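Local coordinates for protein beta-glucosidase (Chaetomella raphigera, PDB 6JXG) that probably hydrolyses terminal, non-reducing beta-D-glucosyl residues to release beta-D-glucose, as a secreted family 3 glycoside hydrolase of cellulose breakdown, at residues A429-V434 against N476-I481; K342-K347 against V498-W503. All blocks are in the same frame, centred on the assembly; numbering follows the deposited sequence.

Contact 1 (A429-V434 against N476-I481). With MAN (alpha-D-mannopyranose), chain E.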
loop_
_atom_site.group_PDB
_atom_site.type_symbol
_atom_site.label_atom_id
_atom_site.label_comp_id
_atom_site.label_asym_id
_atom_site.label_seq_id
_atom_site.Cartn_x
_atom_site.Cartn_y
_atom_site.Cartn_z
ATOM N N ALA A 429 26.916 -23.714 -16.179
ATOM C CA ALA A 429 25.594 -24.327 -16.094
ATOM C C ALA A 429 24.804 -24.107 -17.388
ATOM O O ALA A 429 25.050 -23.153 -18.075
ATOM C CB ALA A 429 24.810 -23.704 -14.930
ATOM N N GLU A 430 23.799 -24.938 -17.636
ATOM C CA GLU A 430 22.936 -24.831 -18.805
ATOM C C GLU A 430 22.093 -23.533 -18.765
ATOM O O GLU A 430 21.778 -22.911 -19.770
ATOM C CB GLU A 430 21.950 -25.967 -18.796
ATOM C CG GLU A 430 22.455 -27.356 -19.070
ATOM C CD GLU A 430 21.336 -28.207 -19.657
ATOM O OE1 GLU A 430 20.117 -27.934 -19.394
ATOM O OE2 GLU A 430 21.688 -29.121 -20.428
ATOM N N THR A 431 21.780 -23.108 -17.561
ATOM C CA THR A 431 20.832 -21.991 -17.353
ATOM C C THR A 431 21.279 -21.314 -16.099
ATOM O O THR A 431 21.676 -21.993 -15.154
ATOM C CB THR A 431 19.405 -22.549 -17.179
ATOM O OG1 THR A 431 18.975 -23.049 -18.441
ATOM C CG2 THR A 431 18.358 -21.414 -16.799
ATOM N N ALA A 432 21.172 -19.995 -16.083
ATOM C CA ALA A 432 21.567 -19.142 -14.937
ATOM C C ALA A 432 20.421 -18.278 -14.475
ATOM O O ALA A 432 19.820 -17.589 -15.300
ATOM C CB ALA A 432 22.683 -18.213 -15.358
ATOM N N ILE A 433 20.142 -18.300 -13.180
ATOM C CA ILE A 433 19.139 -17.398 -12.581
ATOM C C ILE A 433 19.905 -16.405 -11.704
ATOM O O ILE A 433 20.672 -16.825 -10.791
ATOM C CB ILE A 433 18.123 -18.130 -11.677
ATOM C CG1 ILE A 433 17.604 -19.426 -12.337
ATOM C CG2 ILE A 433 17.051 -17.152 -11.272
ATOM C CD1 ILE A 433 16.647 -20.288 -11.516
ATOM N N VAL A 434 19.745 -15.121 -12.037
ATOM C CA VAL A 434 20.448 -14.061 -11.423
ATOM C C VAL A 434 19.425 -13.152 -10.674
ATOM O O VAL A 434 18.390 -12.789 -11.219
ATOM C CB VAL A 434 21.326 -13.278 -12.447
ATOM C CG1 VAL A 434 20.532 -12.777 -13.638
ATOM C CG2 VAL A 434 22.057 -12.127 -11.801
ATOM N N ASN A 476 21.276 -18.703 -21.632
ATOM C CA ASN A 476 19.921 -18.867 -21.059
ATOM C C ASN A 476 19.897 -18.278 -19.677
ATOM O O ASN A 476 20.220 -18.972 -18.706
ATOM C CB ASN A 476 19.454 -20.323 -20.981
ATOM C CG ASN A 476 19.244 -20.929 -22.349
ATOM O OD1 ASN A 476 18.273 -20.628 -23.047
ATOM N ND2 ASN A 476 20.201 -21.721 -22.770
ATOM N N VAL A 477 19.459 -17.033 -19.606
ATOM C CA VAL A 477 19.447 -16.321 -18.359
ATOM C C VAL A 477 18.051 -15.974 -17.926
ATOM O O VAL A 477 17.306 -15.329 -18.666
ATOM C CB VAL A 477 20.245 -15.014 -18.481
ATOM C CG1 VAL A 477 20.278 -14.266 -17.135
ATOM C CG2 VAL A 477 21.675 -15.308 -18.999
ATOM N N ILE A 478 17.743 -16.283 -16.681
ATOM C CA ILE A 478 16.455 -15.844 -16.083
ATOM C C ILE A 478 16.816 -14.757 -15.061
ATOM O O ILE A 478 17.663 -15.030 -14.165
ATOM C CB ILE A 478 15.858 -17.000 -15.286
ATOM C CG1 ILE A 478 15.738 -18.263 -16.157
ATOM C CG2 ILE A 478 14.560 -16.587 -14.588
ATOM C CD1 ILE A 478 14.913 -18.163 -17.387
ATOM N N VAL A 479 16.260 -13.560 -15.170
ATOM C CA VAL A 479 16.477 -12.489 -14.190
ATOM C C VAL A 479 15.308 -12.437 -13.196
ATOM O O VAL A 479 14.180 -12.248 -13.581
ATOM C CB VAL A 479 16.649 -11.107 -14.847
ATOM C CG1 VAL A 479 16.887 -10.011 -13.829
ATOM C CG2 VAL A 479 17.777 -11.141 -15.861
ATOM N N VAL A 480 15.621 -12.595 -11.920
ATOM C CA VAL A 480 14.664 -12.350 -10.792
ATOM C C VAL A 480 14.956 -11.029 -10.146
ATOM O O VAL A 480 16.086 -10.839 -9.671
ATOM C CB VAL A 480 14.723 -13.471 -9.760
ATOM C CG1 VAL A 480 13.803 -13.180 -8.579
ATOM C CG2 VAL A 480 14.346 -14.746 -10.448
ATOM N N ILE A 481 13.935 -10.155 -10.041
ATOM C CA ILE A 481 14.121 -8.861 -9.517
ATOM C C ILE A 481 13.240 -8.678 -8.302
ATOM O O ILE A 481 12.018 -8.821 -8.437
ATOM C CB ILE A 481 13.765 -7.792 -10.541
ATOM C CG1 ILE A 481 14.569 -7.929 -11.811
ATOM C CG2 ILE A 481 14.015 -6.387 -9.993
ATOM C CD1 ILE A 481 14.282 -6.821 -12.831
HETATM C C1 MAN E . 18.036 -24.088 -18.244
HETATM C C2 MAN E . 18.290 -24.602 -19.670
HETATM C C3 MAN E . 17.517 -23.884 -20.780
HETATM C C4 MAN E . 16.067 -23.661 -20.374
HETATM C C5 MAN E . 16.139 -22.891 -19.084
HETATM C C6 MAN E . 14.782 -22.384 -18.655
HETATM O O2 MAN E . 17.843 -25.912 -19.641
HETATM O O3 MAN E . 17.576 -24.737 -21.892
HETATM O O4 MAN E . 15.305 -22.945 -21.362
HETATM O O5 MAN E . 16.703 -23.700 -18.070
HETATM O O6 MAN E . 13.919 -23.464 -18.347
#
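Ala-432 and Val-434 pair with Ile-478 and Val-480 on the next strand and with Asn-476 just before it, through four parallel backbone hydrogen bonds. The ladder starts at Ala-432 N to Asn-476 O (3.0 Å), and the short strand segments run only 14° apart. The same carbonyl oxygens also receive CA-H...O contacts, such as Ile-433 CA to Ile-478 O at 3.2 Å.

The apolar contacts fall on both faces of the sheet. On one, Ile-433 and Ile-478 lie side by side, and CG2 of Ile-433 reaches Val-480 CG2 at 3.7 Å. On the other, chi1 of 54° sets Val-434 CG1 between its backbone N and carbonyl carbon, where it meets Val-477 CG1 (3.8 Å) and Val-479 CG2 (3.9 Å).

At the N-terminal end of the pair the contact includes a sugar. Thr-431 OG1 carries an O-linked mannose (1.4 Å to C1), whose O2 donates to Glu-430 OE1 at 3.1 Å. The Asn-476 amide packs beside this ring, CG to C3 at 3.8 Å; replacing Asn-476 by alanine would take away the amide beside C3, and is likely to leave a gap against that side of the ring.

Helix 463-471, which links the two strands in a beta-alpha-beta unit, covers Ala-432, Val-434 and Val-479, while strands 351-355 and 498-503 flank the pair in the sheet.

Contact 2 (K342-K347 against V498-W503). With MAN (alpha-D-mannopyranose), chain E.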
loop_
_atom_site.group_PDB
_atom_site.type_symbol
_atom_site.label_atom_id
_atom_site.label_comp_id
_atom_site.label_asym_id
_atom_site.label_seq_id
_atom_site.Cartn_x
_atom_site.Cartn_y
_atom_site.Cartn_z
ATOM N N LYS A 342 9.100 -20.050 -23.690
ATOM C CA LYS A 342 8.790 -20.892 -22.574
ATOM C C LYS A 342 10.027 -21.252 -21.797
ATOM O O LYS A 342 10.146 -22.389 -21.273
ATOM C CB LYS A 342 8.055 -22.139 -23.044
ATOM C CG LYS A 342 6.838 -21.823 -23.896
ATOM C CD LYS A 342 6.231 -23.110 -24.422
ATOM C CE LYS A 342 4.947 -23.439 -23.724
ATOM N NZ LYS A 342 3.758 -23.316 -24.603
ATOM N N ALA A 343 10.922 -20.290 -21.681
ATOM C CA ALA A 343 12.026 -20.392 -20.735
ATOM C C ALA A 343 11.499 -20.851 -19.361
ATOM O O ALA A 343 12.016 -21.765 -18.731
ATOM C CB ALA A 343 12.761 -19.060 -20.631
ATOM N N LEU A 344 10.382 -20.282 -18.948
ATOM C CA LEU A 344 9.742 -20.660 -17.730
ATOM C C LEU A 344 8.358 -21.239 -18.050
ATOM O O LEU A 344 7.702 -20.867 -19.031
ATOM C CB LEU A 344 9.605 -19.424 -16.810
ATOM C CG LEU A 344 10.878 -18.856 -16.148
ATOM C CD1 LEU A 344 10.577 -17.584 -15.361
ATOM C CD2 LEU A 344 11.569 -19.839 -15.225
ATOM N N PRO A 345 7.908 -22.157 -17.216
ATOM C CA PRO A 345 8.587 -22.597 -16.021
ATOM C C PRO A 345 9.768 -23.540 -16.311
ATOM O O PRO A 345 9.887 -24.107 -17.405
ATOM C CB PRO A 345 7.502 -23.403 -15.278
ATOM C CG PRO A 345 6.674 -23.966 -16.421
ATOM C CD PRO A 345 6.625 -22.849 -17.414
ATOM N N LEU A 346 10.616 -23.689 -15.317
ATOM C CA LEU A 346 11.734 -24.626 -15.409
ATOM C C LEU A 346 11.245 -26.060 -15.513
ATOM O O LEU A 346 10.203 -26.416 -14.978
ATOM C CB LEU A 346 12.598 -24.541 -14.165
ATOM C CG LEU A 346 13.283 -23.214 -13.783
ATOM C CD1 LEU A 346 13.923 -23.310 -12.415
ATOM C CD2 LEU A 346 14.311 -22.854 -14.823
ATOM N N LYS A 347 12.015 -26.903 -16.165
ATOM C CA LYS A 347 11.554 -28.260 -16.422
ATOM C C LYS A 347 12.753 -29.204 -16.506
ATOM O O LYS A 347 13.231 -29.532 -17.591
ATOM C CB LYS A 347 10.767 -28.243 -17.740
ATOM C CG LYS A 347 11.586 -27.715 -18.905
ATOM C CD LYS A 347 10.999 -26.530 -19.716
ATOM C CE LYS A 347 12.137 -25.531 -19.973
ATOM N NZ LYS A 347 12.176 -24.591 -21.137
ATOM N N VAL A 498 19.033 -12.990 -22.076
ATOM C CA VAL A 498 17.989 -12.867 -21.003
ATOM C C VAL A 498 16.672 -13.339 -21.605
ATOM O O VAL A 498 16.094 -12.697 -22.540
ATOM C CB VAL A 498 17.879 -11.456 -20.466
ATOM C CG1 VAL A 498 16.651 -11.314 -19.518
ATOM C CG2 VAL A 498 19.155 -11.078 -19.701
ATOM N N LYS A 499 16.283 -14.514 -21.168
ATOM C CA LYS A 499 15.132 -15.206 -21.723
ATOM C C LYS A 499 13.870 -14.977 -20.895
ATOM O O LYS A 499 12.788 -15.137 -21.438
ATOM C CB LYS A 499 15.367 -16.724 -21.793
ATOM C CG LYS A 499 16.647 -17.141 -22.548
ATOM C CD LYS A 499 16.672 -16.579 -23.959
ATOM C CE LYS A 499 17.840 -17.133 -24.756
ATOM N NZ LYS A 499 17.956 -16.265 -25.925
ATOM N N ALA A 500 14.002 -14.628 -19.608
ATOM C CA ALA A 500 12.808 -14.344 -18.754
ATOM C C ALA A 500 13.162 -13.350 -17.663
ATOM O O ALA A 500 14.304 -13.320 -17.164
ATOM C CB ALA A 500 12.207 -15.613 -18.208
ATOM N N ILE A 501 12.233 -12.432 -17.394
ATOM C CA ILE A 501 12.396 -11.481 -16.321
ATOM C C ILE A 501 11.166 -11.650 -15.392
ATOM O O ILE A 501 10.020 -11.494 -15.818
ATOM C CB ILE A 501 12.498 -10.041 -16.832
ATOM C CG1 ILE A 501 13.705 -9.882 -17.744
ATOM C CG2 ILE A 501 12.672 -9.084 -15.679
ATOM C CD1 ILE A 501 13.767 -8.499 -18.310
ATOM N N VAL A 502 11.449 -11.998 -14.137
ATOM C CA VAL A 502 10.425 -12.163 -13.113
ATOM C C VAL A 502 10.471 -10.999 -12.140
ATOM O O VAL A 502 11.447 -10.842 -11.445
ATOM C CB VAL A 502 10.703 -13.448 -12.358
ATOM C CG1 VAL A 502 9.665 -13.635 -11.287
ATOM C CG2 VAL A 502 10.840 -14.614 -13.381
ATOM N N TRP A 503 9.441 -10.144 -12.154
ATOM C CA TRP A 503 9.329 -9.016 -11.243
ATOM C C TRP A 503 8.664 -9.561 -9.964
ATOM O O TRP A 503 7.418 -9.623 -9.833
ATOM C CB TRP A 503 8.515 -7.932 -11.926
ATOM C CG TRP A 503 8.485 -6.686 -11.271
ATOM C CD1 TRP A 503 7.474 -6.235 -10.474
ATOM C CD2 TRP A 503 9.447 -5.635 -11.377
ATOM N NE1 TRP A 503 7.785 -4.987 -10.019
ATOM C CE2 TRP A 503 8.980 -4.571 -10.576
ATOM C CE3 TRP A 503 10.650 -5.488 -12.044
ATOM C CZ2 TRP A 503 9.689 -3.423 -10.403
ATOM C CZ3 TRP A 503 11.377 -4.335 -11.858
ATOM C CH2 TRP A 503 10.897 -3.313 -11.056
HETATM C C1 MAN E . 18.036 -24.088 -18.244
HETATM C C2 MAN E . 18.290 -24.602 -19.670
HETATM C C3 MAN E . 17.517 -23.884 -20.780
HETATM C C4 MAN E . 16.067 -23.661 -20.374
HETATM C C5 MAN E . 16.139 -22.891 -19.084
HETATM C C6 MAN E . 14.782 -22.384 -18.655
HETATM O O2 MAN E . 17.843 -25.912 -19.641
HETATM O O3 MAN E . 17.576 -24.737 -21.892
HETATM O O4 MAN E . 15.305 -22.945 -21.362
HETATM O O5 MAN E . 16.703 -23.700 -18.070
HETATM O O6 MAN E . 13.919 -23.464 -18.347
#
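Leu-344 lays its CD1 methyl against Ala-500 and Val-502, where the loop between strands 335-339 and 351-355 folds over the six-stranded sheet of the family 3 C-terminal alpha/beta domain. The leucine and Val-502 side chains cross at about a right angle, with Leu-344 CD1 3.6 Å from Val-502 CG2. The same methyl is 3.8 Å from Ala-500 CB, so one branch of the leucine serves two residues of the strand. Chi1 of -72° places its CG beside the backbone N, and an extended chi2 carries CD1 on to the sheet.

One residue earlier, Ala-343 points its CB at the strand and meets Lys-499 CB at 3.7 Å. Only the root of that lysine takes part: the rest of its chain turns off from the loop, and NZ is hydrogen-bonded to Ser-496 O. No hydrogen bond joins the two segments; the loop's own shape includes a cis peptide before Pro-345, and Asn-339 OD1 accepts from Leu-344 N.

The mannose on Thr-431 also borders the loop, with Leu-346 CD2 3.6 Å from its O6. Lys-347 curls back on the loop, and its NZ donates to Lys-342 O at 3.0 Å, tilted 30° from the carbonyl plane.

Overall arrangement
Contacts 1 and 2 have their centres about 8 Å apart in the C-terminal alpha/beta domain of the family 3 fold, on a single six-stranded sheet. Along the chain the order is 342-347, 429-434, 476-481, 498-503, so contact 2 brackets contact 1. Strands 477-483 and 498-503 are neighbours, probably hydrogen-bonded from Val-479 N to Ala-500 O (2.8 Å) and from Val-502 N to Val-479 O (2.8 Å). Contact 1 thus pairs strands within the sheet, whereas contact 2 lays a loop on one face, where Ile-478 CD1 packs on Ala-500 CB. Pieces of chain up to about 150 residues apart thereby form one buried packing unit. Contact 1 carries the mannose, which contact 2 borders: a glycan on the protein itself, not a substrate.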